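Inactive glucansucrase (Lactobacillus reuteri, PDB 5JBD) is a catalytically inactive member of the glucansucrase proteins of glycoside hydrolase family 70, built around a TIM-barrel-type domain with a bound calcium ion. Local coordinates at residues Ala692-Glu705 / Thr710-Tyr724. Sequence-based numbering, arbitrary orientation.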
loop_
_atom_site.group_PDB
_atom_site.type_symbol
_atom_site.label_atom_id
_atom_site.label_comp_id
_atom_site.label_asym_id
_atom_site.label_seq_id
_atom_site.Cartn_x
_atom_site.Cartn_y
_atom_site.Cartn_z
ATOM N N ALA A 692 -9.770 -4.993 -3.971
ATOM C CA ALA A 692 -8.439 -5.085 -3.396
ATOM C C ALA A 692 -7.399 -5.454 -4.444
ATOM O O ALA A 692 -7.730 -6.117 -5.430
ATOM C CB ALA A 692 -8.430 -6.123 -2.276
ATOM N N PRO A 693 -6.136 -5.045 -4.230
ATOM C CA PRO A 693 -5.093 -5.536 -5.124
ATOM C C PRO A 693 -5.090 -7.071 -5.080
ATOM O O PRO A 693 -4.964 -7.667 -4.006
ATOM C CB PRO A 693 -3.803 -4.963 -4.510
ATOM C CG PRO A 693 -4.140 -4.755 -3.072
ATOM C CD PRO A 693 -5.561 -4.292 -3.100
ATOM N N ALA A 694 -5.265 -7.693 -6.244
ATOM C CA ALA A 694 -5.624 -9.100 -6.320
ATOM C C ALA A 694 -4.415 -10.022 -6.525
ATOM O O ALA A 694 -4.578 -11.230 -6.630
ATOM C CB ALA A 694 -6.638 -9.288 -7.436
ATOM N N TYR A 695 -3.214 -9.452 -6.489
ATOM C CA TYR A 695 -1.967 -10.106 -6.899
ATOM C C TYR A 695 -1.570 -11.124 -5.835
ATOM O O TYR A 695 -2.026 -11.043 -4.685
ATOM C CB TYR A 695 -0.863 -9.043 -7.119
ATOM C CG TYR A 695 -1.440 -7.813 -7.797
ATOM C CD1 TYR A 695 -1.907 -7.889 -9.109
ATOM C CD2 TYR A 695 -1.644 -6.625 -7.096
ATOM C CE1 TYR A 695 -2.503 -6.806 -9.717
ATOM C CE2 TYR A 695 -2.242 -5.540 -7.709
ATOM C CZ TYR A 695 -2.679 -5.645 -9.020
ATOM O OH TYR A 695 -3.275 -4.574 -9.654
ATOM N N THR A 696 -0.750 -12.101 -6.234
ATOM C CA THR A 696 -0.266 -13.135 -5.314
ATOM C C THR A 696 0.530 -12.491 -4.189
ATOM O O THR A 696 1.531 -11.842 -4.447
ATOM C CB THR A 696 0.653 -14.149 -6.035
ATOM O OG1 THR A 696 -0.061 -14.736 -7.126
ATOM C CG2 THR A 696 1.121 -15.263 -5.064
ATOM N N PRO A 697 0.080 -12.653 -2.942
ATOM C CA PRO A 697 0.760 -11.974 -1.847
ATOM C C PRO A 697 2.072 -12.637 -1.448
ATOM O O PRO A 697 2.197 -13.855 -1.540
ATOM C CB PRO A 697 -0.253 -12.075 -0.699
ATOM C CG PRO A 697 -1.014 -13.322 -0.981
ATOM C CD PRO A 697 -1.118 -13.383 -2.479
ATOM N N PHE A 698 3.032 -11.829 -1.022
ATOM C CA PHE A 698 4.203 -12.290 -0.297
ATOM C C PHE A 698 3.708 -12.908 1.012
ATOM O O PHE A 698 3.031 -12.239 1.819
ATOM C CB PHE A 698 5.120 -11.093 -0.031
ATOM C CG PHE A 698 6.368 -11.399 0.764
ATOM C CD1 PHE A 698 7.097 -12.574 0.574
ATOM C CD2 PHE A 698 6.843 -10.463 1.680
ATOM C CE1 PHE A 698 8.259 -12.812 1.296
ATOM C CE2 PHE A 698 8.005 -10.696 2.399
ATOM C CZ PHE A 698 8.707 -11.878 2.208
ATOM N N GLY A 699 4.037 -14.184 1.218
ATOM C CA GLY A 699 3.505 -14.955 2.345
ATOM C C GLY A 699 3.840 -14.386 3.711
ATOM O O GLY A 699 3.028 -14.468 4.628
ATOM N N ARG A 700 5.027 -13.795 3.839
ATOM C CA ARG A 700 5.466 -13.186 5.096
ATOM C C ARG A 700 5.124 -11.693 5.252
ATOM O O ARG A 700 5.546 -11.063 6.218
ATOM C CB ARG A 700 6.965 -13.421 5.272
ATOM C CG ARG A 700 7.314 -14.908 5.357
ATOM C CD ARG A 700 8.600 -15.153 6.133
ATOM N NE ARG A 700 9.696 -14.304 5.667
ATOM C CZ ARG A 700 10.413 -14.497 4.549
ATOM N NH1 ARG A 700 10.166 -15.519 3.716
ATOM N NH2 ARG A 700 11.392 -13.637 4.254
ATOM N N SER A 701 4.335 -11.138 4.330
ATOM C CA SER A 701 3.808 -9.775 4.503
ATOM C C SER A 701 2.881 -9.711 5.730
ATOM O O SER A 701 2.276 -10.710 6.132
ATOM C CB SER A 701 3.090 -9.295 3.234
ATOM O OG SER A 701 1.859 -9.962 3.017
ATOM N N ARG A 702 2.792 -8.533 6.328
ATOM C CA ARG A 702 2.022 -8.352 7.548
ATOM C C ARG A 702 0.541 -8.718 7.397
ATOM O O ARG A 702 -0.033 -9.359 8.279
ATOM C CB ARG A 702 2.176 -6.911 8.030
ATOM C CG ARG A 702 1.550 -6.610 9.387
ATOM C CD ARG A 702 2.069 -5.276 9.909
ATOM N NE ARG A 702 3.485 -5.369 10.273
ATOM C CZ ARG A 702 4.290 -4.344 10.534
ATOM N NH1 ARG A 702 3.854 -3.082 10.481
ATOM N NH2 ARG A 702 5.557 -4.589 10.859
ATOM N N TYR A 703 -0.070 -8.324 6.282
ATOM C CA TYR A 703 -1.508 -8.477 6.111
ATOM C C TYR A 703 -1.942 -9.424 4.996
ATOM O O TYR A 703 -3.117 -9.804 4.939
ATOM C CB TYR A 703 -2.142 -7.096 5.887
ATOM C CG TYR A 703 -1.829 -6.057 6.964
ATOM C CD1 TYR A 703 -2.294 -6.201 8.265
ATOM C CD2 TYR A 703 -1.079 -4.924 6.664
ATOM C CE1 TYR A 703 -2.013 -5.252 9.241
ATOM C CE2 TYR A 703 -0.790 -3.974 7.626
ATOM C CZ TYR A 703 -1.260 -4.133 8.913
ATOM O OH TYR A 703 -0.966 -3.181 9.853
ATOM N N ASN A 704 -1.015 -9.837 4.120
ATOM C CA ASN A 704 -1.363 -10.696 2.966
ATOM C C ASN A 704 -2.483 -10.071 2.108
ATOM O O ASN A 704 -3.342 -10.778 1.571
ATOM C CB ASN A 704 -1.740 -12.128 3.437
ATOM C CG ASN A 704 -0.561 -13.081 3.404
ATOM O OD1 ASN A 704 -0.507 -13.984 2.575
ATOM N ND2 ASN A 704 0.398 -12.875 4.298
ATOM N N GLU A 705 -2.471 -8.738 2.010
ATOM C CA GLU A 705 -3.560 -7.979 1.372
ATOM C C GLU A 705 -3.396 -7.782 -0.130
ATOM O O GLU A 705 -4.381 -7.466 -0.800
ATOM C CB GLU A 705 -3.755 -6.597 2.041
ATOM C CG GLU A 705 -2.799 -5.480 1.608
ATOM C CD GLU A 705 -1.334 -5.751 1.928
ATOM O OE1 GLU A 705 -1.040 -6.490 2.888
ATOM O OE2 GLU A 705 -0.461 -5.270 1.194
ATOM N N THR A 710 4.418 -10.708 -5.086
ATOM C CA THR A 710 5.510 -11.389 -5.761
ATOM C C THR A 710 5.223 -11.656 -7.235
ATOM O O THR A 710 6.144 -12.014 -7.967
ATOM C CB THR A 710 5.794 -12.751 -5.076
ATOM O OG1 THR A 710 4.602 -13.561 -5.085
ATOM C CG2 THR A 710 6.227 -12.539 -3.631
ATOM N N ASP A 711 3.957 -11.531 -7.657
ATOM C CA ASP A 711 3.551 -11.830 -9.037
ATOM C C ASP A 711 2.365 -10.939 -9.437
ATOM O O ASP A 711 1.267 -11.097 -8.914
ATOM C CB ASP A 711 3.192 -13.331 -9.180
ATOM C CG ASP A 711 3.053 -13.785 -10.631
ATOM O OD1 ASP A 711 2.609 -12.991 -11.502
ATOM O OD2 ASP A 711 3.397 -14.963 -10.927
ATOM N N ARG A 712 2.613 -10.023 -10.374
ATOM C CA ARG A 712 1.630 -9.020 -10.815
ATOM C C ARG A 712 0.538 -9.578 -11.732
ATOM O O ARG A 712 -0.486 -8.922 -11.939
ATOM C CB ARG A 712 2.325 -7.896 -11.575
ATOM C CG ARG A 712 3.159 -6.951 -10.729
ATOM C CD ARG A 712 3.745 -5.892 -11.646
ATOM N NE ARG A 712 4.326 -4.750 -10.951
ATOM C CZ ARG A 712 4.756 -3.637 -11.557
ATOM N NH1 ARG A 712 4.690 -3.504 -12.881
ATOM N NH2 ARG A 712 5.260 -2.653 -10.826
ATOM N N TYR A 713 0.750 -10.773 -12.278
ATOM C CA TYR A 713 -0.200 -11.377 -13.208
ATOM C C TYR A 713 -0.958 -12.582 -12.671
ATOM O O TYR A 713 -1.996 -12.919 -13.228
ATOM C CB TYR A 713 0.517 -11.754 -14.506
ATOM C CG TYR A 713 0.974 -10.544 -15.281
ATOM C CD1 TYR A 713 2.224 -9.966 -15.050
ATOM C CD2 TYR A 713 0.152 -9.953 -16.233
ATOM C CE1 TYR A 713 2.636 -8.843 -15.758
ATOM C CE2 TYR A 713 0.565 -8.830 -16.947
ATOM C CZ TYR A 713 1.806 -8.282 -16.707
ATOM O OH TYR A 713 2.184 -7.167 -17.426
ATOM N N ASN A 714 -0.450 -13.239 -11.632
ATOM C CA ASN A 714 -1.142 -14.381 -11.040
ATOM C C ASN A 714 -2.076 -13.830 -9.975
ATOM O O ASN A 714 -1.626 -13.451 -8.896
ATOM C CB ASN A 714 -0.120 -15.375 -10.443
ATOM C CG ASN A 714 -0.758 -16.650 -9.902
ATOM O OD1 ASN A 714 -1.932 -16.684 -9.524
ATOM N ND2 ASN A 714 0.023 -17.726 -9.889
ATOM N N LEU A 715 -3.380 -13.826 -10.259
ATOM C CA LEU A 715 -4.392 -13.380 -9.284
ATOM C C LEU A 715 -5.034 -14.533 -8.492
ATOM O O LEU A 715 -6.161 -14.418 -8.006
ATOM C CB LEU A 715 -5.466 -12.486 -9.945
ATOM C CG LEU A 715 -5.129 -11.046 -10.421
ATOM C CD1 LEU A 715 -3.678 -10.893 -10.805
ATOM C CD2 LEU A 715 -6.030 -10.436 -11.503
ATOM N N GLY A 716 -4.292 -15.633 -8.344
ATOM C CA GLY A 716 -4.712 -16.774 -7.557
ATOM C C GLY A 716 -5.247 -17.910 -8.420
ATOM O O GLY A 716 -5.801 -17.682 -9.499
ATOM N N THR A 717 -5.084 -19.126 -7.918
ATOM C CA THR A 717 -5.629 -20.328 -8.547
ATOM C C THR A 717 -6.509 -21.064 -7.558
ATOM O O THR A 717 -6.556 -20.721 -6.383
ATOM C CB THR A 717 -4.504 -21.267 -8.979
ATOM O OG1 THR A 717 -3.720 -21.625 -7.833
ATOM C CG2 THR A 717 -3.609 -20.583 -10.016
ATOM N N THR A 718 -7.222 -22.069 -8.047
ATOM C CA THR A 718 -8.073 -22.899 -7.193
ATOM C C THR A 718 -7.266 -23.536 -6.051
ATOM O O THR A 718 -7.696 -23.514 -4.903
ATOM C CB THR A 718 -8.795 -23.966 -8.035
ATOM O OG1 THR A 718 -9.548 -23.318 -9.068
ATOM C CG2 THR A 718 -9.734 -24.829 -7.169
ATOM N N ALA A 719 -6.087 -24.061 -6.372
ATOM C CA ALA A 719 -5.203 -24.714 -5.392
ATOM C C ALA A 719 -4.464 -23.725 -4.497
ATOM O O ALA A 719 -4.240 -24.016 -3.322
ATOM C CB ALA A 719 -4.198 -25.621 -6.099
ATOM N N ASN A 720 -4.092 -22.569 -5.045
ATOM C CA ASN A 720 -3.393 -21.535 -4.293
ATOM C C ASN A 720 -4.135 -20.190 -4.435
ATOM O O ASN A 720 -3.673 -19.302 -5.137
ATOM C CB ASN A 720 -1.938 -21.416 -4.763
ATOM C CG ASN A 720 -1.127 -22.664 -4.462
ATOM O OD1 ASN A 720 -0.451 -22.739 -3.436
ATOM N ND2 ASN A 720 -1.199 -23.657 -5.347
ATOM N N PRO A 721 -5.307 -20.054 -3.787
ATOM C CA PRO A 721 -5.996 -18.755 -3.840
ATOM C C PRO A 721 -5.224 -17.646 -3.110
ATOM O O PRO A 721 -4.338 -17.927 -2.297
ATOM C CB PRO A 721 -7.339 -19.033 -3.151
ATOM C CG PRO A 721 -7.074 -20.191 -2.250
ATOM C CD PRO A 721 -6.024 -21.025 -2.937
ATOM N N THR A 722 -5.545 -16.386 -3.421
ATOM C CA THR A 722 -5.052 -15.263 -2.629
ATOM C C THR A 722 -5.950 -15.228 -1.391
ATOM O O THR A 722 -6.787 -16.120 -1.218
ATOM C CB THR A 722 -5.144 -13.939 -3.417
ATOM O OG1 THR A 722 -6.521 -13.613 -3.638
ATOM C CG2 THR A 722 -4.401 -14.073 -4.761
ATOM N N LYS A 723 -5.810 -14.220 -0.535
ATOM C CA LYS A 723 -6.757 -14.068 0.568
ATOM C C LYS A 723 -8.200 -14.077 0.054
ATOM O O LYS A 723 -9.084 -14.658 0.691
ATOM C CB LYS A 723 -6.498 -12.782 1.375
ATOM C CG LYS A 723 -7.322 -12.706 2.667
ATOM C CD LYS A 723 -7.227 -11.356 3.370
ATOM C CE LYS A 723 -5.886 -11.165 4.065
ATOM N NZ LYS A 723 -5.854 -9.894 4.835
ATOM N N TYR A 724 -8.421 -13.454 -1.111
ATOM C CA TYR A 724 -9.768 -13.134 -1.607
ATOM C C TYR A 724 -10.406 -14.280 -2.387
ATOM O O TYR A 724 -11.640 -14.371 -2.471
ATOM C CB TYR A 724 -9.717 -11.840 -2.456
ATOM C CG TYR A 724 -8.962 -10.733 -1.741
ATOM C CD1 TYR A 724 -9.507 -10.106 -0.625
ATOM C CD2 TYR A 724 -7.674 -10.372 -2.133
ATOM C CE1 TYR A 724 -8.812 -9.116 0.068
ATOM C CE2 TYR A 724 -6.969 -9.376 -1.464
ATOM C CZ TYR A 724 -7.550 -8.744 -0.359
ATOM O OH TYR A 724 -6.842 -7.783 0.321
HETATM O O HOH W 1 -6.870 -12.548 -6.100
HETATM O O HOH W 2 4.621 -15.557 -3.246
HETATM O O HOH W 3 -4.125 -11.878 -0.811
#
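With chi1 at -57°, Thr696 holds OG1 beside its own backbone N, and both atoms converge on one carbonyl: OG1 donates to Asn714 O at 2.7 Å from above the carbonyl plane, while Thr696 N adds a weak, bent bond. Lys723 starts extended and bends only at chi3 (-74°), which brings NZ to Tyr703 O at 2.7 Å, nearly in line with the C=O; a second carbonyl, Gln660 O, also receives this ammonium. The neighbouring Tyr724 OH donates to Glu705 O at 2.7 Å, lying in the carbonyl plane on a lone pair, and that oxygen sits at the edge of the ring. One face of the same ring carries Ala692 CB, 3.8 Å from the centroid, a CH-pi contact. Farther along, Thr710 N binds Thr696 O with an N-H...O angle of 162°, and Leu715 CG packs on Ala694 CB at 3.8 Å. Among the bridging waters, one links Ala694 O, Leu715 O and Thr722 OG1, and another joins Asn704 O to Lys723 N. These contacts fold together the long loop between barrel strand 688-691 and helix 727-739, against which helix 670-676 packs through Tyr671. Across the segments the direct acceptors are all main-chain carbonyls, so the match depends largely on side-chain donors reaching oxygens whose positions the backbone path fixes; the lysine charge, shared between two carbonyl dipoles, is probably stabilised without a carboxylate in contact from either segment.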